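Local coordinates for reticulocyte binding protein (Streptococcus agalactiae COH1, PDB 3FAW) that probably hydrolyses alpha-1,6-glucosidic linkages in pullulan and related alpha-glucans as a secreted, cell-wall-attached enzyme of group B Streptococcus, at residues His274-Thr279 with Asn290-Phe295; Leu316-Tyr321 with Phe352-Met357; Asn325-Ser330 with Lys361-Ser366. All coordinates share one frame; numbering follows the deposited sequence.

Contact 1. Residues His274-Thr279 with Asn290-Phe295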
loop_
_atom_site.group_PDB
_atom_site.type_symbol
_atom_site.label_atom_id
_atom_site.label_comp_id
_atom_site.label_asym_id
_atom_site.label_seq_id
_atom_site.Cartn_x
_atom_site.Cartn_y
_atom_site.Cartn_z
ATOM N N HIS A 274 -3.715 -6.513 -9.212
ATOM C CA HIS A 274 -5.054 -6.434 -8.629
ATOM C C HIS A 274 -5.799 -7.737 -8.983
ATOM O O HIS A 274 -5.737 -8.203 -10.123
ATOM C CB HIS A 274 -5.765 -5.219 -9.227
ATOM C CG HIS A 274 -7.062 -4.866 -8.573
ATOM N ND1 HIS A 274 -8.234 -5.549 -8.823
ATOM C CD2 HIS A 274 -7.386 -3.864 -7.723
ATOM C CE1 HIS A 274 -9.217 -4.997 -8.133
ATOM N NE2 HIS A 274 -8.729 -3.972 -7.458
ATOM N N VAL A 275 -6.487 -8.321 -8.002
ATOM C CA VAL A 275 -7.105 -9.652 -8.154
ATOM C C VAL A 275 -8.179 -9.704 -9.245
ATOM O O VAL A 275 -8.317 -10.713 -9.945
ATOM C CB VAL A 275 -7.706 -10.151 -6.816
ATOM C CG1 VAL A 275 -8.460 -11.466 -7.011
ATOM C CG2 VAL A 275 -6.607 -10.321 -5.777
ATOM N N ARG A 276 -8.938 -8.619 -9.376
ATOM C CA ARG A 276 -9.904 -8.464 -10.463
ATOM C C ARG A 276 -9.198 -8.367 -11.821
ATOM O O ARG A 276 -9.472 -9.159 -12.729
ATOM C CB ARG A 276 -10.762 -7.215 -10.235
ATOM C CG ARG A 276 -11.824 -6.951 -11.302
ATOM C CD ARG A 276 -12.921 -7.989 -11.254
ATOM N NE ARG A 276 -14.028 -7.662 -12.151
ATOM C CZ ARG A 276 -15.188 -8.314 -12.201
ATOM N NH1 ARG A 276 -15.429 -9.347 -11.398
ATOM N NH2 ARG A 276 -16.117 -7.926 -13.058
ATOM N N ASP A 277 -8.291 -7.395 -11.940
ATOM C CA ASP A 277 -7.578 -7.118 -13.198
ATOM C C ASP A 277 -7.006 -8.369 -13.849
ATOM O O ASP A 277 -7.106 -8.554 -15.063
ATOM C CB ASP A 277 -6.397 -6.159 -12.961
ATOM C CG ASP A 277 -6.827 -4.768 -12.525
ATOM O OD1 ASP A 277 -8.044 -4.494 -12.435
ATOM O OD2 ASP A 277 -5.922 -3.947 -12.260
ATOM N N PHE A 278 -6.386 -9.211 -13.029
ATOM C CA PHE A 278 -5.538 -10.291 -13.515
ATOM C C PHE A 278 -6.304 -11.406 -14.234
ATOM O O PHE A 278 -5.690 -12.195 -14.951
ATOM C CB PHE A 278 -4.722 -10.876 -12.353
ATOM C CG PHE A 278 -3.522 -11.692 -12.782
ATOM C CD1 PHE A 278 -2.587 -11.176 -13.673
ATOM C CD2 PHE A 278 -3.308 -12.964 -12.260
ATOM C CE1 PHE A 278 -1.477 -11.917 -14.054
ATOM C CE2 PHE A 278 -2.200 -13.709 -12.634
ATOM C CZ PHE A 278 -1.279 -13.181 -13.531
ATOM N N THR A 279 -7.624 -11.476 -14.040
ATOM C CA THR A 279 -8.450 -12.506 -14.689
ATOM C C THR A 279 -9.822 -12.019 -15.181
ATOM O O THR A 279 -10.728 -12.831 -15.357
ATOM C CB THR A 279 -8.664 -13.724 -13.742
ATOM O OG1 THR A 279 -9.359 -13.305 -12.560
ATOM C CG2 THR A 279 -7.321 -14.358 -13.355
ATOM N N ASN A 290 -12.841 -21.301 -12.728
ATOM C CA ASN A 290 -13.452 -20.575 -11.623
ATOM C C ASN A 290 -13.970 -19.222 -12.081
ATOM O O ASN A 290 -13.715 -18.798 -13.207
ATOM C CB ASN A 290 -12.442 -20.422 -10.489
ATOM C CG ASN A 290 -11.925 -21.764 -9.996
ATOM O OD1 ASN A 290 -12.669 -22.539 -9.406
ATOM N ND2 ASN A 290 -10.654 -22.047 -10.253
ATOM N N GLN A 291 -14.707 -18.552 -11.203
ATOM C CA GLN A 291 -15.358 -17.291 -11.539
ATOM C C GLN A 291 -14.326 -16.178 -11.704
ATOM O O GLN A 291 -13.369 -16.096 -10.937
ATOM C CB GLN A 291 -16.368 -16.929 -10.451
ATOM C CG GLN A 291 -17.417 -15.914 -10.864
ATOM C CD GLN A 291 -18.596 -15.882 -9.902
ATOM O OE1 GLN A 291 -18.493 -16.334 -8.757
ATOM N NE2 GLN A 291 -19.723 -15.347 -10.365
ATOM N N LEU A 292 -14.526 -15.329 -12.709
ATOM C CA LEU A 292 -13.568 -14.279 -13.033
ATOM C C LEU A 292 -13.373 -13.299 -11.878
ATOM O O LEU A 292 -14.316 -12.994 -11.145
ATOM C CB LEU A 292 -13.994 -13.529 -14.303
ATOM C CG LEU A 292 -15.303 -12.729 -14.287
ATOM C CD1 LEU A 292 -15.108 -11.380 -13.639
ATOM C CD2 LEU A 292 -15.823 -12.544 -15.707
ATOM N N GLY A 293 -12.137 -12.836 -11.711
ATOM C CA GLY A 293 -11.812 -11.810 -10.723
ATOM C C GLY A 293 -11.832 -12.267 -9.275
ATOM O O GLY A 293 -12.015 -11.450 -8.376
ATOM N N THR A 294 -11.633 -13.565 -9.053
ATOM C CA THR A 294 -11.623 -14.144 -7.710
ATOM C C THR A 294 -10.245 -14.709 -7.372
ATOM O O THR A 294 -9.403 -14.875 -8.259
ATOM C CB THR A 294 -12.668 -15.281 -7.577
ATOM O OG1 THR A 294 -12.333 -16.357 -8.464
ATOM C CG2 THR A 294 -14.085 -14.778 -7.891
ATOM N N PHE A 295 -10.026 -14.997 -6.086
ATOM C CA PHE A 295 -8.810 -15.679 -5.622
ATOM C C PHE A 295 -8.610 -17.009 -6.347
ATOM O O PHE A 295 -7.487 -17.356 -6.719
ATOM C CB PHE A 295 -8.865 -15.959 -4.107
ATOM C CG PHE A 295 -8.919 -14.721 -3.241
ATOM C CD1 PHE A 295 -7.986 -13.704 -3.390
ATOM C CD2 PHE A 295 -9.890 -14.591 -2.254
ATOM C CE1 PHE A 295 -8.033 -12.568 -2.591
ATOM C CE2 PHE A 295 -9.938 -13.463 -1.448
ATOM C CZ PHE A 295 -9.005 -12.450 -1.617
HETATM O O HOH W 1 -8.189 -13.270 -10.242
HETATM O O HOH W 2 -13.947 -9.672 -8.489
#
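Arg-276 and Gly-293 bring their backbones to within 3.9 Å, CA to CA, where a turn of helical backbone angles, 275-278, without the regular helical bonds, lies against the type II beta turn from Gln-291 to Thr-294. Gly-293 takes the third position of that turn with a positive phi of 73°, which glycine adopts readily. Because it has no side chain, the aliphatic stem of Arg-276 can pass close by, its CD 4.0 Å from Gly-293 CA. One direct hydrogen bond crosses the contact, from Gly-293 N to Thr-279 OG1 at 2.9 Å. A chi1 of 62° places this hydroxyl between its own backbone N and carbonyl carbon, facing the turn. Threonine suits the place because OG1 can also donate: it gives its proton to a water that in turn donates to Val-275 O and Thr-294 O. CD1 of Leu-292 sits over one face of the Arg-276 guanidinium, offset toward the rim and 3.4 Å from CZ; its approach to NH1 is short and probably strained. NH2 forms a salt bridge with Asp-668, and a second water links NH1 to Gly-293 O. Val-275 spreads its two methyls over different neighbours. CG1, anti to the backbone N (chi1 175°), presses on Thr-294 C at 3.7 Å, and CG2 approaches CE1 of Phe-295 at 4.2 Å, whose ring also packs on helix 367-381. Thr-294 OG1 donates to Gln-291 O across the beta turn at 2.7 Å and accepts from Ala-297 N. The arrangement belongs to the loop after the first strand, 269-273, of the (beta/alpha)8 barrel, with a type II beta turn leading into the N-cap of helix 295-298.

Contact 2. Residues Leu316-Tyr321 with Phe352-Met357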
loop_
_atom_site.group_PDB
_atom_site.type_symbol
_atom_site.label_atom_id
_atom_site.label_comp_id
_atom_site.label_asym_id
_atom_site.label_seq_id
_atom_site.Cartn_x
_atom_site.Cartn_y
_atom_site.Cartn_z
ATOM N N LEU A 316 -3.074 -5.809 -4.560
ATOM C CA LEU A 316 -3.802 -4.615 -4.132
ATOM C C LEU A 316 -4.797 -4.994 -3.024
ATOM O O LEU A 316 -5.141 -6.172 -2.886
ATOM C CB LEU A 316 -4.498 -3.938 -5.330
ATOM C CG LEU A 316 -3.609 -2.936 -6.089
ATOM C CD1 LEU A 316 -2.586 -3.662 -6.970
ATOM C CD2 LEU A 316 -4.432 -1.941 -6.910
ATOM N N PRO A 317 -5.251 -4.007 -2.224
ATOM C CA PRO A 317 -5.993 -4.275 -0.989
ATOM C C PRO A 317 -7.073 -5.369 -1.055
ATOM O O PRO A 317 -8.114 -5.189 -1.689
ATOM C CB PRO A 317 -6.613 -2.909 -0.664
ATOM C CG PRO A 317 -5.604 -1.954 -1.148
ATOM C CD PRO A 317 -5.091 -2.556 -2.435
ATOM N N VAL A 318 -6.803 -6.496 -0.397
ATOM C CA VAL A 318 -7.755 -7.602 -0.306
ATOM C C VAL A 318 -8.598 -7.523 0.976
ATOM O O VAL A 318 -9.582 -8.249 1.117
ATOM C CB VAL A 318 -7.051 -8.993 -0.402
ATOM C CG1 VAL A 318 -6.295 -9.122 -1.722
ATOM C CG2 VAL A 318 -6.119 -9.226 0.778
ATOM N N LEU A 319 -8.218 -6.649 1.907
ATOM C CA LEU A 319 -9.052 -6.399 3.094
ATOM C C LEU A 319 -10.294 -5.590 2.717
ATOM O O LEU A 319 -10.306 -4.903 1.695
ATOM C CB LEU A 319 -8.256 -5.709 4.198
ATOM C CG LEU A 319 -7.211 -6.645 4.827
ATOM C CD1 LEU A 319 -5.999 -5.872 5.272
ATOM C CD2 LEU A 319 -7.794 -7.455 5.984
ATOM N N SER A 320 -11.333 -5.690 3.546
ATOM C CA SER A 320 -12.640 -5.130 3.215
ATOM C C SER A 320 -12.566 -3.637 2.936
ATOM O O SER A 320 -12.038 -2.878 3.740
ATOM C CB SER A 320 -13.651 -5.376 4.338
ATOM O OG SER A 320 -14.891 -4.744 4.042
ATOM N N TYR A 321 -13.086 -3.242 1.776
ATOM C CA TYR A 321 -13.234 -1.830 1.420
ATOM C C TYR A 321 -14.707 -1.482 1.230
ATOM O O TYR A 321 -15.534 -2.359 0.970
ATOM C CB TYR A 321 -12.405 -1.466 0.181
ATOM C CG TYR A 321 -12.570 -2.366 -1.030
ATOM C CD1 TYR A 321 -13.552 -2.108 -1.990
ATOM C CD2 TYR A 321 -11.716 -3.447 -1.239
ATOM C CE1 TYR A 321 -13.694 -2.917 -3.115
ATOM C CE2 TYR A 321 -11.846 -4.261 -2.369
ATOM C CZ TYR A 321 -12.837 -3.990 -3.300
ATOM O OH TYR A 321 -12.970 -4.786 -4.416
ATOM N N PHE A 352 -8.767 -6.518 9.471
ATOM C CA PHE A 352 -8.658 -7.961 9.721
ATOM C C PHE A 352 -9.512 -8.782 8.757
ATOM O O PHE A 352 -9.103 -9.859 8.321
ATOM C CB PHE A 352 -9.132 -8.294 11.140
ATOM C CG PHE A 352 -8.238 -7.787 12.227
ATOM C CD1 PHE A 352 -7.309 -8.626 12.827
ATOM C CD2 PHE A 352 -8.348 -6.478 12.679
ATOM C CE1 PHE A 352 -6.490 -8.165 13.851
ATOM C CE2 PHE A 352 -7.530 -6.009 13.697
ATOM C CZ PHE A 352 -6.603 -6.855 14.284
ATOM N N ALA A 353 -10.714 -8.285 8.461
ATOM C CA ALA A 353 -11.680 -9.005 7.638
ATOM C C ALA A 353 -11.460 -8.763 6.139
ATOM O O ALA A 353 -11.360 -7.617 5.692
ATOM C CB ALA A 353 -13.096 -8.619 8.035
ATOM N N LEU A 354 -11.401 -9.856 5.378
ATOM C CA LEU A 354 -11.183 -9.813 3.931
ATOM C C LEU A 354 -12.404 -9.282 3.202
ATOM O O LEU A 354 -13.527 -9.378 3.696
ATOM C CB LEU A 354 -10.861 -11.214 3.390
ATOM C CG LEU A 354 -9.574 -11.868 3.900
ATOM C CD1 LEU A 354 -9.445 -13.317 3.413
ATOM C CD2 LEU A 354 -8.359 -11.057 3.498
ATOM N N SER A 355 -12.169 -8.723 2.020
ATOM C CA SER A 355 -13.243 -8.303 1.134
ATOM C C SER A 355 -13.974 -9.535 0.603
ATOM O O SER A 355 -13.358 -10.575 0.350
ATOM C CB SER A 355 -12.674 -7.490 -0.031
ATOM O OG SER A 355 -13.693 -7.092 -0.932
ATOM N N GLY A 356 -15.289 -9.416 0.446
ATOM C CA GLY A 356 -16.085 -10.453 -0.197
ATOM C C GLY A 356 -16.073 -10.374 -1.722
ATOM O O GLY A 356 -16.606 -11.257 -2.384
ATOM N N MET A 357 -15.467 -9.322 -2.281
ATOM C CA MET A 357 -15.448 -9.110 -3.741
ATOM C C MET A 357 -14.692 -10.201 -4.515
ATOM O O MET A 357 -15.023 -10.486 -5.669
ATOM C CB MET A 357 -14.834 -7.744 -4.069
ATOM C CG MET A 357 -15.069 -7.242 -5.505
ATOM S SD MET A 357 -16.805 -6.893 -5.866
ATOM C CE MET A 357 -17.287 -8.387 -6.729
HETATM O O HOH W 3 -15.010 -4.999 0.106
#
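Leu-319 and Leu-354 form a single isolated beta bridge between two segments whose end-to-end directions stand 87° apart, so the segments meet in sheet fashion at one point and then diverge. Both belong to the long connection of the TIM barrel between its second strand, 312-315, and helix 367-381. The bridge rests on two backbone bonds that flank the leucine pair: Ser-355 N gives an almost straight bond to Val-318 O (2.8 Å, 175°), and Ser-320 N reaches Ala-353 O at 2.9 Å, in the carbonyl plane. Val-318 O receives a further, weaker approach from the CA-H of Leu-354. Hydrophobic side chains line the bridge. Val-318 and Leu-354 lie side by side, pointing the same way, with CG2 of the valine 4.0 Å from CD2 of the leucine. Leu-319 sends CD2 along the other segment to within 3.5 Å of Phe-352 C. The valine and the leucines suit a place where they meet Leu-372, Leu-445 and Phe-449 of the surrounding helices and Leu-388 of a barrel strand. Beyond the bridge the contact turns polar. A chi1 of 179° swings Ser-355 OG toward Met-357 N, from which it accepts in an ST turn, and toward a water to which it donates, a double use for which a small hydroxyl is well fitted. Tyr-321 folds back toward this serine. Its OH is hydrogen-bonded to Tyr-358 OH and touches CG of Met-357 at 3.4 Å, the bent methionine chain crossing the phenol end. The water bound to Ser-355 OG lies over the centre of the tyrosine ring and also accepts from Tyr-321 N, its oxygen 3.1 Å from that nitrogen.

Contact 3. Residues Asn325-Ser330 with Lys361-Ser366. With CA (calcium ion), chain B.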
loop_
_atom_site.group_PDB
_atom_site.type_symbol
_atom_site.label_atom_id
_atom_site.label_comp_id
_atom_site.label_asym_id
_atom_site.label_seq_id
_atom_site.Cartn_x
_atom_site.Cartn_y
_atom_site.Cartn_z
ATOM N N ASN A 325 -20.349 -3.197 -4.282
ATOM C CA ASN A 325 -21.451 -4.150 -4.196
ATOM C C ASN A 325 -20.891 -5.521 -4.524
ATOM O O ASN A 325 -20.648 -5.845 -5.689
ATOM C CB ASN A 325 -22.584 -3.800 -5.168
ATOM C CG ASN A 325 -23.750 -4.792 -5.103
ATOM O OD1 ASN A 325 -23.779 -5.694 -4.263
ATOM N ND2 ASN A 325 -24.720 -4.613 -5.989
ATOM N N GLU A 326 -20.679 -6.320 -3.489
ATOM C CA GLU A 326 -20.040 -7.623 -3.642
ATOM C C GLU A 326 -20.969 -8.673 -4.270
ATOM O O GLU A 326 -20.515 -9.744 -4.666
ATOM C CB GLU A 326 -19.519 -8.106 -2.286
ATOM C CG GLU A 326 -18.466 -7.182 -1.668
ATOM C CD GLU A 326 -18.091 -7.564 -0.244
ATOM O OE1 GLU A 326 -18.851 -8.319 0.406
ATOM O OE2 GLU A 326 -17.024 -7.103 0.223
ATOM N N MET A 327 -22.259 -8.357 -4.363
ATOM C CA MET A 327 -23.229 -9.242 -4.997
ATOM C C MET A 327 -23.342 -9.023 -6.518
ATOM O O MET A 327 -24.105 -9.721 -7.182
ATOM C CB MET A 327 -24.596 -9.078 -4.325
ATOM C CG MET A 327 -24.604 -9.418 -2.832
ATOM S SD MET A 327 -23.915 -11.047 -2.431
ATOM C CE MET A 327 -24.973 -12.136 -3.391
ATOM N N ASP A 328 -22.577 -8.070 -7.055
ATOM C CA ASP A 328 -22.532 -7.788 -8.498
ATOM C C ASP A 328 -21.128 -8.089 -9.018
ATOM O O ASP A 328 -20.207 -7.284 -8.843
ATOM C CB ASP A 328 -22.900 -6.318 -8.745
ATOM C CG ASP A 328 -22.707 -5.879 -10.195
ATOM O OD1 ASP A 328 -22.688 -6.732 -11.111
ATOM O OD2 ASP A 328 -22.584 -4.656 -10.416
ATOM N N LYS A 329 -20.969 -9.257 -9.640
ATOM C CA LYS A 329 -19.684 -9.667 -10.216
ATOM C C LYS A 329 -19.608 -9.395 -11.724
ATOM O O LYS A 329 -18.658 -9.817 -12.385
ATOM C CB LYS A 329 -19.431 -11.155 -9.945
ATOM C CG LYS A 329 -19.220 -11.487 -8.478
ATOM C CD LYS A 329 -18.946 -12.965 -8.280
ATOM C CE LYS A 329 -18.624 -13.292 -6.830
ATOM N NZ LYS A 329 -17.382 -12.619 -6.377
ATOM N N SER A 330 -20.591 -8.672 -12.255
ATOM C CA SER A 330 -20.692 -8.448 -13.695
ATOM C C SER A 330 -19.516 -7.645 -14.244
ATOM O O SER A 330 -19.002 -6.739 -13.586
ATOM C CB SER A 330 -22.015 -7.753 -14.050
ATOM O OG SER A 330 -22.050 -6.422 -13.565
ATOM N N LYS A 361 -18.152 -17.224 -3.021
ATOM C CA LYS A 361 -19.322 -17.354 -2.150
ATOM C C LYS A 361 -19.333 -16.283 -1.054
ATOM O O LYS A 361 -19.137 -16.597 0.118
ATOM C CB LYS A 361 -19.344 -18.753 -1.523
ATOM C CG LYS A 361 -19.415 -19.878 -2.539
ATOM C CD LYS A 361 -19.649 -21.221 -1.871
ATOM C CE LYS A 361 -21.123 -21.449 -1.545
ATOM N NZ LYS A 361 -21.366 -22.806 -0.984
ATOM N N PRO A 362 -19.574 -15.012 -1.432
ATOM C CA PRO A 362 -19.528 -13.901 -0.464
ATOM C C PRO A 362 -20.519 -14.010 0.712
ATOM O O PRO A 362 -20.274 -13.441 1.777
ATOM C CB PRO A 362 -19.832 -12.662 -1.326
ATOM C CG PRO A 362 -20.465 -13.189 -2.571
ATOM C CD PRO A 362 -19.900 -14.548 -2.794
ATOM N N LYS A 363 -21.619 -14.731 0.515
ATOM C CA LYS A 363 -22.615 -14.940 1.569
ATOM C C LYS A 363 -22.175 -15.957 2.635
ATOM O O LYS A 363 -22.811 -16.057 3.682
ATOM C CB LYS A 363 -23.966 -15.336 0.951
ATOM C CG LYS A 363 -24.639 -14.175 0.219
ATOM C CD LYS A 363 -25.576 -14.626 -0.889
ATOM C CE LYS A 363 -26.827 -15.274 -0.355
ATOM N NZ LYS A 363 -27.809 -15.578 -1.435
ATOM N N ASP A 364 -21.098 -16.697 2.367
ATOM C CA ASP A 364 -20.470 -17.588 3.346
ATOM C C ASP A 364 -19.180 -16.920 3.859
ATOM O O ASP A 364 -18.192 -16.860 3.132
ATOM C CB ASP A 364 -20.161 -18.939 2.680
ATOM C CG ASP A 364 -19.473 -19.939 3.616
ATOM O OD1 ASP A 364 -19.120 -19.582 4.764
ATOM O OD2 ASP A 364 -19.285 -21.098 3.184
ATOM N N PRO A 365 -19.176 -16.429 5.119
ATOM C CA PRO A 365 -18.018 -15.670 5.609
ATOM C C PRO A 365 -16.737 -16.494 5.808
ATOM O O PRO A 365 -15.651 -15.926 5.897
ATOM C CB PRO A 365 -18.512 -15.092 6.941
ATOM C CG PRO A 365 -19.584 -16.002 7.386
ATOM C CD PRO A 365 -20.227 -16.552 6.146
ATOM N N SER A 366 -16.864 -17.815 5.875
ATOM C CA SER A 366 -15.706 -18.692 6.012
ATOM C C SER A 366 -14.971 -18.898 4.683
ATOM O O SER A 366 -13.765 -19.146 4.670
ATOM C CB SER A 366 -16.136 -20.046 6.592
ATOM O OG SER A 366 -16.563 -19.901 7.938
HETATM CA CA CA B . -24.556 -16.262 5.102
HETATM O O HOH W 4 -26.156 -17.145 3.477
HETATM O O HOH W 5 -25.784 -14.322 4.429
HETATM O O HOH W 6 -24.192 -18.704 5.171
HETATM O O HOH W 7 -23.320 -16.981 7.174
#
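Pro-362 packs against Glu-326 and Met-327 where two type I beta turns, Asn-325 to Asp-328 and Lys-361 to Asp-364, face each other in the long loop after the second strand of the TIM barrel. On the inner side the buried proline ring rests against the first turn: its CG lies 4.0 Å from Glu-326 O and 4.1 Å from Met-327 SD. Glu-326 is itself held by Trp-227, whose backbone N donates to OE1. Lys-329 contributes its aliphatic chain near the ring and sends NZ to Ser-359 O. Toward solvent the contact thins out to two exposed side chains. Met-327, bent at chi2 and chi3 (-52° and -58°), curls so that CE rests 3.6 Å from CD of Lys-363, the two chains crossing at about a right angle. A flexible thioether and a lysine's methylenes suit such a rim, and no hydrogen bond joins the two turns. Each is braced internally instead, by Asp-328 N to Asn-325 O in the first and Asp-364 N to Lys-361 O in the second. The backbone of Lys-363 has a further task: with Lys-165 O, Tyr-202 OH and four waters it ligates a calcium ion, its carbonyl O 2.3 Å from the metal.

How the contacts relate
All three contacts lie on the loops that follow the first two strands of the catalytic barrel. Contact 1 closes the connection from strand 269-273 to helix 295-298 before the other two begin. Contacts 2 and 3 share the connection from strand 312-315 to helix 367-381, and their segments alternate, so the two interlock rather than follow one another. The centres are about 14 Å (1 and 2), 13 Å (1 and 3) and 12 Å (2 and 3) apart. Arg-276 NH2 probably hydrogen-bonds to Lys-329 O, Phe-295 packs on Val-318, and Glu-326 OE2 accepts a weak hydrogen bond from Gly-356 N. The cluster runs outward to a calcium site shared with the carbohydrate-binding module 48 region.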